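Local coordinates for cellulose 1,4-beta-cellobiosidase (PDB 4JJJ), which probably hydrolyses cellulose to release cellobiose through its family 48 glycoside hydrolase domain, the part of the longer secreted enzyme described here, at residues 355-360 / 434-439. The protein carries 1 engineered substitution. Numbering follows the deposited sequence. Where two conformers were deposited one is given.
Sequences SFDRQL and DARAEA. With ZN (zinc ion), chain T; CA (calcium ion), chain G.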
loop_
_atom_site.group_PDB
_atom_site.type_symbol
_atom_site.label_atom_id
_atom_site.label_comp_id
_atom_site.label_asym_id
_atom_site.label_seq_id
_atom_site.Cartn_x
_atom_site.Cartn_y
_atom_site.Cartn_z
ATOM N N SER A 355 -14.331 -11.060 -7.633
ATOM C CA SER A 355 -13.692 -10.146 -6.626
ATOM C C SER A 355 -14.551 -8.916 -6.269
ATOM O O SER A 355 -14.609 -8.525 -5.110
ATOM C CB SER A 355 -12.291 -9.684 -7.082
ATOM O OG SER A 355 -11.597 -8.975 -6.059
ATOM N N PHE A 356 -15.176 -8.286 -7.278
ATOM C CA PHE A 356 -16.061 -7.152 -7.047
ATOM C C PHE A 356 -17.102 -7.518 -5.980
ATOM O O PHE A 356 -17.316 -6.809 -4.979
ATOM C CB PHE A 356 -16.656 -6.710 -8.357
ATOM C CG PHE A 356 -17.656 -5.584 -8.286
ATOM C CD1 PHE A 356 -17.405 -4.446 -7.560
ATOM C CD2 PHE A 356 -18.843 -5.610 -9.001
ATOM C CE1 PHE A 356 -18.297 -3.392 -7.513
ATOM C CE2 PHE A 356 -19.737 -4.574 -8.997
ATOM C CZ PHE A 356 -19.475 -3.448 -8.243
ATOM N N ASP A 357 -17.811 -8.606 -6.236
ATOM C CA ASP A 357 -18.808 -9.127 -5.304
ATOM C C ASP A 357 -18.198 -9.482 -3.937
ATOM O O ASP A 357 -18.715 -9.025 -2.887
ATOM C CB ASP A 357 -19.470 -10.364 -5.907
ATOM C CG ASP A 357 -20.335 -11.132 -4.931
ATOM O OD1 ASP A 357 -21.228 -10.468 -4.391
ATOM O OD2 ASP A 357 -20.023 -12.359 -4.679
ATOM N N ARG A 358 -17.122 -10.266 -3.952
ATOM C CA ARG A 358 -16.515 -10.734 -2.737
ATOM C C ARG A 358 -16.003 -9.547 -1.833
ATOM O O ARG A 358 -16.176 -9.538 -0.610
ATOM C CB ARG A 358 -15.345 -11.650 -2.990
ATOM C CG ARG A 358 -14.892 -12.447 -1.773
ATOM C CD ARG A 358 -15.862 -13.512 -1.341
ATOM N NE ARG A 358 -16.170 -14.548 -2.307
ATOM C CZ ARG A 358 -15.407 -15.654 -2.436
ATOM N NH1 ARG A 358 -14.301 -15.840 -1.771
ATOM N NH2 ARG A 358 -15.762 -16.600 -3.267
ATOM N N GLN A 359 -15.440 -8.531 -2.496
ATOM C CA GLN A 359 -14.923 -7.390 -1.736
ATOM C C GLN A 359 -16.081 -6.662 -1.064
ATOM O O GLN A 359 -15.960 -6.269 0.106
ATOM C CB GLN A 359 -14.181 -6.437 -2.657
ATOM C CG GLN A 359 -12.827 -6.952 -3.157
ATOM C CD GLN A 359 -12.045 -5.890 -3.905
ATOM O OE1 GLN A 359 -12.036 -4.703 -3.579
ATOM N NE2 GLN A 359 -11.493 -6.328 -5.021
ATOM N N LEU A 360 -17.233 -6.457 -1.727
ATOM C CA LEU A 360 -18.327 -5.817 -1.075
ATOM C C LEU A 360 -18.872 -6.644 0.068
ATOM O O LEU A 360 -19.237 -6.030 1.119
ATOM C CB LEU A 360 -19.452 -5.506 -2.080
ATOM C CG LEU A 360 -19.109 -4.294 -2.999
ATOM C CD1 LEU A 360 -19.996 -4.388 -4.266
ATOM C CD2 LEU A 360 -19.314 -3.014 -2.208
ATOM N N ASP A 434 -24.839 1.681 -6.522
ATOM C CA ASP A 434 -24.763 0.318 -5.985
ATOM C C ASP A 434 -25.375 0.273 -4.563
ATOM O O ASP A 434 -24.832 0.883 -3.626
ATOM C CB ASP A 434 -23.317 -0.187 -5.974
ATOM C CG ASP A 434 -23.224 -1.663 -5.702
ATOM O OD1 ASP A 434 -23.579 -2.090 -4.575
ATOM O OD2 ASP A 434 -22.759 -2.357 -6.647
ATOM N N ALA A 435 -26.461 -0.449 -4.424
ATOM C CA ALA A 435 -27.195 -0.523 -3.132
ATOM C C ALA A 435 -26.333 -1.103 -2.006
ATOM O O ALA A 435 -26.602 -0.813 -0.843
ATOM C CB ALA A 435 -28.445 -1.352 -3.289
ATOM N N ARG A 436 -25.419 -1.968 -2.343
ATOM C CA ARG A 436 -24.520 -2.604 -1.377
ATOM C C ARG A 436 -23.593 -1.526 -0.834
ATOM O O ARG A 436 -23.373 -1.403 0.417
ATOM C CB ARG A 436 -23.709 -3.765 -1.947
ATOM C CG ARG A 436 -24.645 -4.870 -2.546
ATOM C CD ARG A 436 -23.882 -5.830 -3.445
ATOM N NE ARG A 436 -23.427 -5.191 -4.649
ATOM C CZ ARG A 436 -22.872 -5.818 -5.698
ATOM N NH1 ARG A 436 -22.693 -7.121 -5.615
ATOM N NH2 ARG A 436 -22.397 -5.132 -6.740
ATOM N N ALA A 437 -22.979 -0.794 -1.723
ATOM C CA ALA A 437 -22.163 0.382 -1.298
ATOM C C ALA A 437 -22.940 1.356 -0.453
ATOM O O ALA A 437 -22.476 1.848 0.563
ATOM C CB ALA A 437 -21.589 1.053 -2.490
ATOM N N GLU A 438 -24.177 1.632 -0.884
ATOM C CA GLU A 438 -25.048 2.578 -0.169
ATOM C C GLU A 438 -25.286 2.123 1.291
ATOM O O GLU A 438 -25.167 2.953 2.211
ATOM C CB GLU A 438 -26.384 2.648 -0.890
ATOM C CG GLU A 438 -27.308 3.670 -0.312
ATOM C CD GLU A 438 -28.645 3.750 -1.018
ATOM O OE1 GLU A 438 -29.015 2.939 -1.787
ATOM O OE2 GLU A 438 -29.327 4.712 -0.759
ATOM N N ALA A 439 -25.509 0.824 1.480
ATOM C CA ALA A 439 -25.762 0.339 2.849
ATOM C C ALA A 439 -24.572 0.527 3.721
ATOM O O ALA A 439 -24.733 0.919 4.885
ATOM C CB ALA A 439 -26.200 -1.087 2.844
HETATM ZN ZN ZN T . -22.293 -11.552 -3.088
HETATM CA CA CA G . -29.711 5.339 1.767
HETATM O O HOH W 1 -21.426 -8.254 -2.826
HETATM O O HOH W 2 -23.316 -13.082 -4.002
HETATM O O HOH W 3 -30.341 7.564 1.251
HETATM O O HOH W 4 -31.874 5.271 2.216
HETATM O O HOH W 5 -28.155 6.954 0.864
#
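The guanidinium of R436, locked to the N-cap carboxylate of its own helix, is presented to L360, F356 and D357 of the other helix as one flat ionic plate. The two helices, 348-365 and 435-450, belong to the (α/α)6 barrel of this family 48 catalytic domain; their short segments run nearly parallel, 21° apart, with axes 11.2 Å from each other. D434 grips R436 side-on, each oxygen using its syn lone pair: R436 NE donates to D434 OD1 at 3.1 Å and R436 NH2 to D434 OD2 at 2.8 Å, both nearly straight and in the guanidinium plane. D434 OD1 also caps the helix, accepting from A437 N on its anti side but well out of the carboxylate plane, and weakly from R436 N. With D434 replaced by an alanine, the first turn is likely to lose its side-chain cap and the R436 guanidinium its charged mate, free then to swing off L360.

L360 covers one face of that guanidinium, its CD1 lying 3.5 Å from R436 CZ and displaced toward the rim. The bend of R436 at chi3 (-68°) brings the NE/NH2 edge of the guanidinium back to face the D434 carboxylate in plane. The F356 ring stands almost perpendicular to it, with CE2 3.5 Å from R436 NH2; any cation-pi attraction at this separation is weak. L428 of helix 416-432 packs against both F356 and D434, tying a third helix to the contact.

At the outer end R436 NH1 approaches a zinc site. D357, modelled in two conformers, and E361 both bind this ion, and the metal's charge probably polarises the D357 carboxylate. In the conformer described, a water links the helices, donating to D357 OD1 at 2.7 Å and accepting a weak bond from R436 NH1, while D357 OD1 itself binds the zinc ion at 2.0 Å.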